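Local atomic coordinates of antisigma-factor antagonist STAS (Rhodobacter sphaeroides, PDB entry 3LKL), a protein that probably carries sulfate or a related anion across the membrane, this piece being its C-terminal STAS domain, which probably has a regulatory role. Residues T18-G23 with V50-I55; L25-V30 with I55-S60. All coordinates share one frame; numbering follows the deposited sequence.

Overall arrangement
Interactions 1 and 2 lie one after the other along the same two paths of the chain, with centres about 12 Å apart. Along the chain the segments alternate: 18-23, 25-30, 50-55, 55-60, so each contact joins an early piece to one some thirty residues later. Interaction 1 marks where strands 16-22 and 45-50 of the four-stranded sheet give way to the short parallel pair 24-25 and 53-55; interaction 2 carries that pair into the start of helix 58-73. Ile55 belongs to both, and a probable hydrogen bond from Leu25 N to His54 O (2.9 Å) bridges them. Both also touch the second subunit, which places this end at the dimer interface.

Interaction 1. Residues T18-G23 with V50-I55; sequences TYRVEG and VSRAHI
The short parallel pairing of Gly23 with Ala53 resumes beyond a break in the STAS sheet, where a type I turn from Val50 to Ala53 bends the chain between strands 45-50 and 53-55. Two backbone bonds define it: Gly23 N donates to Arg52 O at 3.0 Å, and His54 N to Gly23 O at 2.9 Å. Gly23 has phi of 101° and psi of -140°, angles at which a CB would jam against the carbonyl oxygen of Glu22, so the corner depends on the missing side chain. On the buried side, Val21 and Val50 lie side by side and point the same way. Val21 CG1, trans to the backbone N (chi1 -174°), meets Ala53 CB at 4.0 Å, leaving CB and CG2 to Val50 CG1, which lies 4.1 Å from Val21 CB. Glu22 and Arg52 share the other, polar face, and the end of Arg20 joins them. Arg52 runs extended from CG to NE alongside Glu22, its CD 3.8 Å from Glu22 CG, and then slants across Arg20. There Arg20 NE rests over one guanidinium face of Arg52, off centre, 3.8 Å from Arg52 NH1. The like charges are probably eased by Asp49, which forms a salt bridge with Arg52 NH1. A water in the plane of the Arg52 guanidinium, at its edge, accepts from Arg52 NH1 and from Arg52 N (3.0 Å). His54 NE2 bonds Asp65 of the second subunit. A strand interrupted by a tight turn and re-paired in parallel thus leads from the central sheet of the STAS fold toward helix 58-73.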
ATOM      1  N   THR A  18      11.718  14.534  -1.437  1.00  8.37           N
ATOM      2  CA  THR A  18      10.567  13.579  -1.725  1.00  7.96           C
ATOM      3  C   THR A  18      10.686  12.381  -0.814  1.00  8.11           C
ATOM      4  O   THR A  18      11.690  11.718  -0.756  1.00 10.50           O
ATOM      5  CB  THR A  18      10.473  13.253  -3.236  1.00  7.90           C
ATOM      6  OG1 THR A  18      10.375  14.486  -3.923  1.00  4.65           O
ATOM      7  CG2 THR A  18       9.225  12.399  -3.647  1.00  7.59           C
ATOM      8  N   TYR A  19       9.717  12.225   0.078  1.00 10.38           N
ATOM      9  CA  TYR A  19       9.566  11.001   0.848  1.00 10.40           C
ATOM     10  C   TYR A  19       8.725   9.985   0.068  1.00 11.14           C
ATOM     11  O   TYR A  19       7.642  10.317  -0.362  1.00 11.38           O
ATOM     12  CB  TYR A  19       8.886  11.284   2.175  1.00 11.07           C
ATOM     13  CG  TYR A  19       9.765  12.021   3.141  1.00  9.20           C
ATOM     14  CD1 TYR A  19       9.776  13.398   3.185  1.00  9.03           C
ATOM     15  CD2 TYR A  19      10.555  11.311   4.051  1.00  6.64           C
ATOM     16  CE1 TYR A  19      10.625  14.059   4.091  1.00  7.20           C
ATOM     17  CE2 TYR A  19      11.446  11.953   4.894  1.00  4.79           C
ATOM     18  CZ  TYR A  19      11.441  13.327   4.944  1.00  2.36           C
ATOM     19  OH  TYR A  19      12.288  13.951   5.836  1.00  3.19           O
ATOM     20  N   ARG A  20       9.203   8.737  -0.049  1.00 11.55           N
ATOM     21  CA  ARG A  20       8.477   7.663  -0.757  1.00 12.14           C
ATOM     22  C   ARG A  20       7.994   6.681   0.284  1.00 12.67           C
ATOM     23  O   ARG A  20       8.802   6.070   0.983  1.00 12.16           O
ATOM     24  CB  ARG A  20       9.431   6.947  -1.705  1.00 15.27           C
ATOM     25  CG  ARG A  20       8.816   5.915  -2.619  1.00 20.95           C
ATOM     26  CD  ARG A  20       9.853   5.341  -3.550  1.00 27.34           C
ATOM     27  NE  ARG A  20      10.110   6.239  -4.679  1.00 33.23           N
ATOM     28  CZ  ARG A  20      11.033   6.020  -5.623  1.00 39.52           C
ATOM     29  NH1 ARG A  20      11.198   6.888  -6.626  1.00 40.38           N
ATOM     30  NH2 ARG A  20      11.807   4.931  -5.571  1.00 42.44           N
ATOM     31  N   VAL A  21       6.662   6.603   0.447  1.00 11.59           N
ATOM     32  CA  VAL A  21       6.013   5.762   1.420  1.00 12.32           C
ATOM     33  C   VAL A  21       5.438   4.567   0.679  1.00 12.18           C
ATOM     34  O   VAL A  21       4.683   4.719  -0.302  1.00 13.17           O
ATOM     35  CB  VAL A  21       4.885   6.483   2.134  1.00 10.40           C
ATOM     36  CG1 VAL A  21       4.307   5.562   3.307  1.00 12.88           C
ATOM     37  CG2 VAL A  21       5.365   7.767   2.725  1.00 13.77           C
ATOM     38  N   GLU A  22       5.837   3.395   1.147  1.00 13.43           N
ATOM     39  CA  GLU A  22       5.495   2.100   0.566  1.00 14.47           C
ATOM     40  C   GLU A  22       4.932   1.192   1.619  1.00 15.63           C
ATOM     41  O   GLU A  22       5.465   1.122   2.727  1.00 16.65           O
ATOM     42  CB  GLU A  22       6.751   1.405   0.019  1.00 15.43           C
ATOM     43  CG  GLU A  22       7.378   2.231  -1.076  1.00 19.09           C
ATOM     44  CD  GLU A  22       8.583   1.587  -1.770  1.00 21.84           C
ATOM     45  OE1 GLU A  22       9.615   2.298  -1.868  1.00 20.22           O
ATOM     46  OE2 GLU A  22       8.466   0.417  -2.239  1.00 20.30           O
ATOM     47  N   GLY A  23       3.861   0.470   1.269  1.00 15.95           N
ATOM     48  CA  GLY A  23       3.349  -0.609   2.124  1.00 15.24           C
ATOM     49  C   GLY A  23       2.153  -0.174   2.916  1.00 14.41           C
ATOM     50  O   GLY A  23       1.327   0.596   2.414  1.00 13.34           O
ATOM     51  N   VAL A  50       2.598   8.834  -1.309  1.00  9.73           N
ATOM     52  CA  VAL A  50       1.994   7.647  -0.733  1.00 10.20           C
ATOM     53  C   VAL A  50       1.397   6.674  -1.820  1.00 10.95           C
ATOM     54  O   VAL A  50       0.643   5.740  -1.448  1.00 11.23           O
ATOM     55  CB  VAL A  50       0.906   8.034   0.288  1.00  9.56           C
ATOM     56  CG1 VAL A  50       1.546   8.719   1.492  1.00  8.70           C
ATOM     57  CG2 VAL A  50      -0.163   8.965  -0.342  1.00  9.23           C
ATOM     58  N   SER A  51       1.731   6.894  -3.109  1.00 11.03           N
ATOM     59  CA  SER A  51       1.204   6.103  -4.233  1.00 13.02           C
ATOM     60  C   SER A  51       1.416   4.601  -4.101  1.00 14.22           C
ATOM     61  O   SER A  51       0.524   3.836  -4.504  1.00 14.64           O
ATOM     62  CB  SER A  51       1.661   6.620  -5.610  1.00 13.14           C
ATOM     63  OG  SER A  51       3.080   6.632  -5.737  1.00 16.20           O
ATOM     64  N   ARG A  52       2.488   4.176  -3.405  1.00 13.69           N
ATOM     65  CA  ARG A  52       2.776   2.767  -3.226  1.00 14.28           C
ATOM     66  C   ARG A  52       2.315   2.235  -1.884  1.00 13.73           C
ATOM     67  O   ARG A  52       2.852   1.240  -1.398  1.00 13.45           O
ATOM     68  CB  ARG A  52       4.300   2.540  -3.308  1.00 15.31           C
ATOM     69  CG  ARG A  52       4.893   2.768  -4.680  1.00 18.41           C
ATOM     70  CD  ARG A  52       6.373   3.226  -4.634  1.00 22.87           C
ATOM     71  NE  ARG A  52       6.746   3.822  -5.930  1.00 26.42           N
ATOM     72  CZ  ARG A  52       6.743   5.134  -6.209  1.00 25.58           C
ATOM     73  NH1 ARG A  52       6.406   6.027  -5.299  1.00 25.85           N
ATOM     74  NH2 ARG A  52       7.074   5.562  -7.413  1.00 25.47           N
ATOM     75  N   ALA A  53       1.380   2.914  -1.225  1.00 12.72           N
ATOM     76  CA  ALA A  53       1.002   2.510   0.123  1.00 11.16           C
ATOM     77  C   ALA A  53      -0.527   2.427   0.197  1.00  9.84           C
ATOM     78  O   ALA A  53      -1.212   2.878  -0.707  1.00  7.02           O
ATOM     79  CB  ALA A  53       1.559   3.560   1.174  1.00 11.42           C
ATOM     80  N   HIS A  54      -1.038   1.825   1.246  1.00 10.44           N
ATOM     81  CA  HIS A  54      -2.472   1.768   1.478  1.00 10.50           C
ATOM     82  C   HIS A  54      -2.678   2.341   2.840  1.00 11.63           C
ATOM     83  O   HIS A  54      -1.966   1.981   3.801  1.00 11.38           O
ATOM     84  CB  HIS A  54      -2.983   0.358   1.546  1.00 10.62           C
ATOM     85  CG  HIS A  54      -2.839  -0.394   0.281  1.00 11.11           C
ATOM     86  ND1 HIS A  54      -3.434   0.009  -0.897  1.00 11.66           N
ATOM     87  CD2 HIS A  54      -2.125  -1.502  -0.006  1.00 12.59           C
ATOM     88  CE1 HIS A  54      -3.083  -0.831  -1.861  1.00 11.75           C
ATOM     89  NE2 HIS A  54      -2.311  -1.768  -1.335  1.00 13.68           N
ATOM     90  N   ILE A  55      -3.631   3.250   2.920  1.00 13.22           N
ATOM     91  CA  ILE A  55      -3.990   3.853   4.204  1.00 14.57           C
ATOM     92  C   ILE A  55      -5.228   3.043   4.656  1.00 14.87           C
ATOM     93  O   ILE A  55      -6.208   2.987   3.962  1.00 15.53           O
ATOM     94  CB  ILE A  55      -4.270   5.347   4.052  1.00 13.87           C
ATOM     95  CG1 ILE A  55      -2.951   6.087   3.630  1.00 14.97           C
ATOM     96  CG2 ILE A  55      -4.791   5.858   5.313  1.00 17.76           C
ATOM     97  CD1 ILE A  55      -3.174   7.543   3.352  1.00 18.33           C
TER
HETATM   98  O   HOH W   1       9.024   8.102  -7.852  1.00 38.83           O
HETATM   99  O   HOH W   2       4.865   5.740  -2.499  1.00  7.32           O

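Interaction 2. Residues L25-V30 with I55-S60; sequences LFYGSV and IWDISS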
ATOM      1  N   LEU A  25      -0.072   1.459   5.943  1.00 14.69           N
ATOM      2  CA  LEU A  25      -0.192   2.461   6.956  1.00 15.97           C
ATOM      3  C   LEU A  25      -1.465   2.231   7.743  1.00 15.22           C
ATOM      4  O   LEU A  25      -2.581   2.357   7.211  1.00 16.12           O
ATOM      5  CB  LEU A  25      -0.283   3.855   6.350  1.00 17.43           C
ATOM      6  CG  LEU A  25       0.908   4.322   5.513  1.00 21.11           C
ATOM      7  CD1 LEU A  25       0.643   5.689   4.768  1.00 22.57           C
ATOM      8  CD2 LEU A  25       2.101   4.422   6.404  1.00 25.76           C
ATOM      9  N   PHE A  26      -1.278   1.963   9.016  1.00 15.62           N
ATOM     10  CA  PHE A  26      -2.413   1.667   9.944  1.00 16.53           C
ATOM     11  C   PHE A  26      -1.926   2.023  11.328  1.00 16.55           C
ATOM     12  O   PHE A  26      -0.765   2.303  11.474  1.00 16.36           O
ATOM     13  CB  PHE A  26      -2.764   0.191   9.847  1.00 15.11           C
ATOM     14  CG  PHE A  26      -1.750  -0.728  10.469  1.00 16.87           C
ATOM     15  CD1 PHE A  26      -2.025  -1.366  11.666  1.00 15.19           C
ATOM     16  CD2 PHE A  26      -0.522  -0.980   9.864  1.00 17.65           C
ATOM     17  CE1 PHE A  26      -1.144  -2.242  12.235  1.00 16.41           C
ATOM     18  CE2 PHE A  26       0.388  -1.860  10.467  1.00 14.98           C
ATOM     19  CZ  PHE A  26       0.068  -2.490  11.640  1.00 19.02           C
ATOM     20  N   TYR A  27      -2.776   1.952  12.356  1.00 17.54           N
ATOM     21  CA  TYR A  27      -2.402   2.502  13.641  1.00 18.89           C
ATOM     22  C   TYR A  27      -1.058   1.993  14.100  1.00 17.84           C
ATOM     23  O   TYR A  27      -0.278   2.712  14.724  1.00 19.85           O
ATOM     24  CB  TYR A  27      -3.494   2.220  14.717  1.00 20.39           C
ATOM     25  CG  TYR A  27      -3.558   0.779  15.125  1.00 24.52           C
ATOM     26  CD1 TYR A  27      -2.811   0.318  16.220  1.00 29.65           C
ATOM     27  CD2 TYR A  27      -4.355  -0.150  14.406  1.00 27.85           C
ATOM     28  CE1 TYR A  27      -2.845  -1.020  16.596  1.00 30.42           C
ATOM     29  CE2 TYR A  27      -4.403  -1.481  14.778  1.00 29.34           C
ATOM     30  CZ  TYR A  27      -3.655  -1.897  15.885  1.00 31.95           C
ATOM     31  OH  TYR A  27      -3.687  -3.205  16.271  1.00 36.94           O
ATOM     32  N   GLY A  28      -0.770   0.756  13.785  1.00 16.04           N
ATOM     33  CA  GLY A  28       0.416   0.106  14.264  1.00 15.41           C
ATOM     34  C   GLY A  28       1.685   0.506  13.540  1.00 15.02           C
ATOM     35  O   GLY A  28       2.731   0.011  13.869  1.00 14.27           O
ATOM     36  N   SER A  29       1.579   1.292  12.467  1.00 15.11           N
ATOM     37  CA  SER A  29       2.785   1.743  11.815  1.00 15.09           C
ATOM     38  C   SER A  29       2.960   3.250  11.932  1.00 13.97           C
ATOM     39  O   SER A  29       3.905   3.760  11.400  1.00 15.90           O
ATOM     40  CB  SER A  29       2.864   1.252  10.335  1.00 13.63           C
ATOM     41  OG  SER A  29       1.793   1.675   9.521  1.00 13.71           O
ATOM     42  N   VAL A  30       2.014   3.933  12.557  1.00 13.95           N
ATOM     43  CA  VAL A  30       1.950   5.419  12.579  1.00 14.78           C
ATOM     44  C   VAL A  30       3.198   6.045  13.276  1.00 14.83           C
ATOM     45  O   VAL A  30       3.751   7.045  12.854  1.00 13.34           O
ATOM     46  CB  VAL A  30       0.650   5.807  13.272  1.00 14.95           C
ATOM     47  CG1 VAL A  30       0.706   7.131  13.965  1.00 17.10           C
ATOM     48  CG2 VAL A  30      -0.475   5.749  12.334  1.00 17.00           C
ATOM     49  N   ILE A  55      -3.631   3.250   2.920  1.00 13.22           N
ATOM     50  CA  ILE A  55      -3.990   3.853   4.204  1.00 14.57           C
ATOM     51  C   ILE A  55      -5.228   3.043   4.656  1.00 14.87           C
ATOM     52  O   ILE A  55      -6.208   2.987   3.962  1.00 15.53           O
ATOM     53  CB  ILE A  55      -4.270   5.347   4.052  1.00 13.87           C
ATOM     54  CG1 ILE A  55      -2.951   6.087   3.630  1.00 14.97           C
ATOM     55  CG2 ILE A  55      -4.791   5.858   5.313  1.00 17.76           C
ATOM     56  CD1 ILE A  55      -3.174   7.543   3.352  1.00 18.33           C
ATOM     57  N   TRP A  56      -5.102   2.402   5.805  1.00 15.66           N
ATOM     58  CA  TRP A  56      -6.064   1.433   6.273  1.00 15.63           C
ATOM     59  C   TRP A  56      -6.937   1.928   7.394  1.00 16.67           C
ATOM     60  O   TRP A  56      -7.858   1.223   7.778  1.00 16.68           O
ATOM     61  CB  TRP A  56      -5.315   0.223   6.781  1.00 15.56           C
ATOM     62  CG  TRP A  56      -4.700  -0.572   5.705  1.00 14.31           C
ATOM     63  CD1 TRP A  56      -3.399  -0.822   5.538  1.00 17.84           C
ATOM     64  CD2 TRP A  56      -5.391  -1.238   4.662  1.00 16.37           C
ATOM     65  NE1 TRP A  56      -3.205  -1.606   4.425  1.00 16.00           N
ATOM     66  CE2 TRP A  56      -4.440  -1.911   3.909  1.00 15.85           C
ATOM     67  CE3 TRP A  56      -6.763  -1.366   4.324  1.00 14.72           C
ATOM     68  CZ2 TRP A  56      -4.771  -2.618   2.767  1.00 15.82           C
ATOM     69  CZ3 TRP A  56      -7.096  -2.116   3.256  1.00 12.06           C
ATOM     70  CH2 TRP A  56      -6.113  -2.725   2.469  1.00 16.73           C
ATOM     71  N   ASP A  57      -6.648   3.081   8.001  1.00 17.65           N
ATOM     72  CA  ASP A  57      -7.556   3.555   9.069  1.00 18.09           C
ATOM     73  C   ASP A  57      -7.508   5.078   9.218  1.00 18.06           C
ATOM     74  O   ASP A  57      -6.554   5.730   8.793  1.00 15.82           O
ATOM     75  CB  ASP A  57      -7.294   2.793  10.419  1.00 18.37           C
ATOM     76  CG  ASP A  57      -5.803   2.815  10.897  1.00 19.72           C
ATOM     77  OD1 ASP A  57      -5.095   3.805  10.629  1.00 24.64           O
ATOM     78  OD2 ASP A  57      -5.335   1.840  11.557  1.00 15.97           O
ATOM     79  N   ILE A  58      -8.519   5.648   9.851  1.00 15.60           N
ATOM     80  CA  ILE A  58      -8.530   7.089  10.032  1.00 16.41           C
ATOM     81  C   ILE A  58      -7.350   7.667  10.895  1.00 15.54           C
ATOM     82  O   ILE A  58      -6.963   8.800  10.680  1.00 12.62           O
ATOM     83  CB  ILE A  58      -9.902   7.578  10.529  1.00 17.16           C
ATOM     84  CG1 ILE A  58     -10.852   7.635   9.348  1.00 20.34           C
ATOM     85  CG2 ILE A  58      -9.865   9.011  11.135  1.00 19.17           C
ATOM     86  CD1 ILE A  58     -12.340   7.794   9.804  1.00 26.05           C
ATOM     87  N   SER A  59      -6.840   6.899  11.864  1.00 14.92           N
ATOM     88  CA  SER A  59      -5.599   7.229  12.562  1.00 15.79           C
ATOM     89  C   SER A  59      -4.486   7.615  11.628  1.00 14.28           C
ATOM     90  O   SER A  59      -3.788   8.603  11.879  1.00 14.01           O
ATOM     91  CB  SER A  59      -5.067   6.027  13.326  1.00 14.97           C
ATOM     92  OG  SER A  59      -5.779   5.851  14.514  1.00 21.21           O
ATOM     93  N   SER A  60      -4.277   6.778  10.619  1.00 14.35           N
ATOM     94  CA  SER A  60      -3.203   6.984   9.660  1.00 15.82           C
ATOM     95  C   SER A  60      -3.417   8.130   8.763  1.00 14.76           C
ATOM     96  O   SER A  60      -2.444   8.801   8.426  1.00 14.16           O
ATOM     97  CB  SER A  60      -2.903   5.757   8.848  1.00 15.71           C
ATOM     98  OG  SER A  60      -2.670   4.711   9.754  1.00 21.08           O
TER
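Leu25 O accepts a hydrogen bond from Trp56 N at 2.9 Å, extending the parallel pairing of Leu25 with Ile55, while the Leu25 and Ile55 side chains cross obliquely, with Leu25 CD1 3.8 Å from Ile55 CG1. Phe26 CB packs on Trp56 CB (4.0 Å); its ring leads away, and Phe26 packs on Ile58 of the second subunit. Tyr27 N donates to the syn lone pair of Asp57 OD2 at 2.7 Å, and the same oxygen lies in the plane of the Tyr27 ring, at its edge, 3.6 Å from CD2. Farther on, Val30 CG2 approaches Ser60 OG at 3.5 Å. Asp57 joins both sides, because chi1 of 53° sets its carboxylate between its N and carbonyl carbon: OD2 serves the loop, whereas OD1 takes Ser60 N (3.1 Å) and Ser60 OG (2.7 Å) from opposite faces of its plane. An alanine in its place removes both oxygens, which would probably leave Tyr27 N without its partner, the helix start uncapped and the Ser60 hydroxyl freer to turn. This is an N-cap aspartate at the start of helix 58-73, which corresponds to the helix near whose beginning anti-sigma factor antagonists carry their phosphorylated serine.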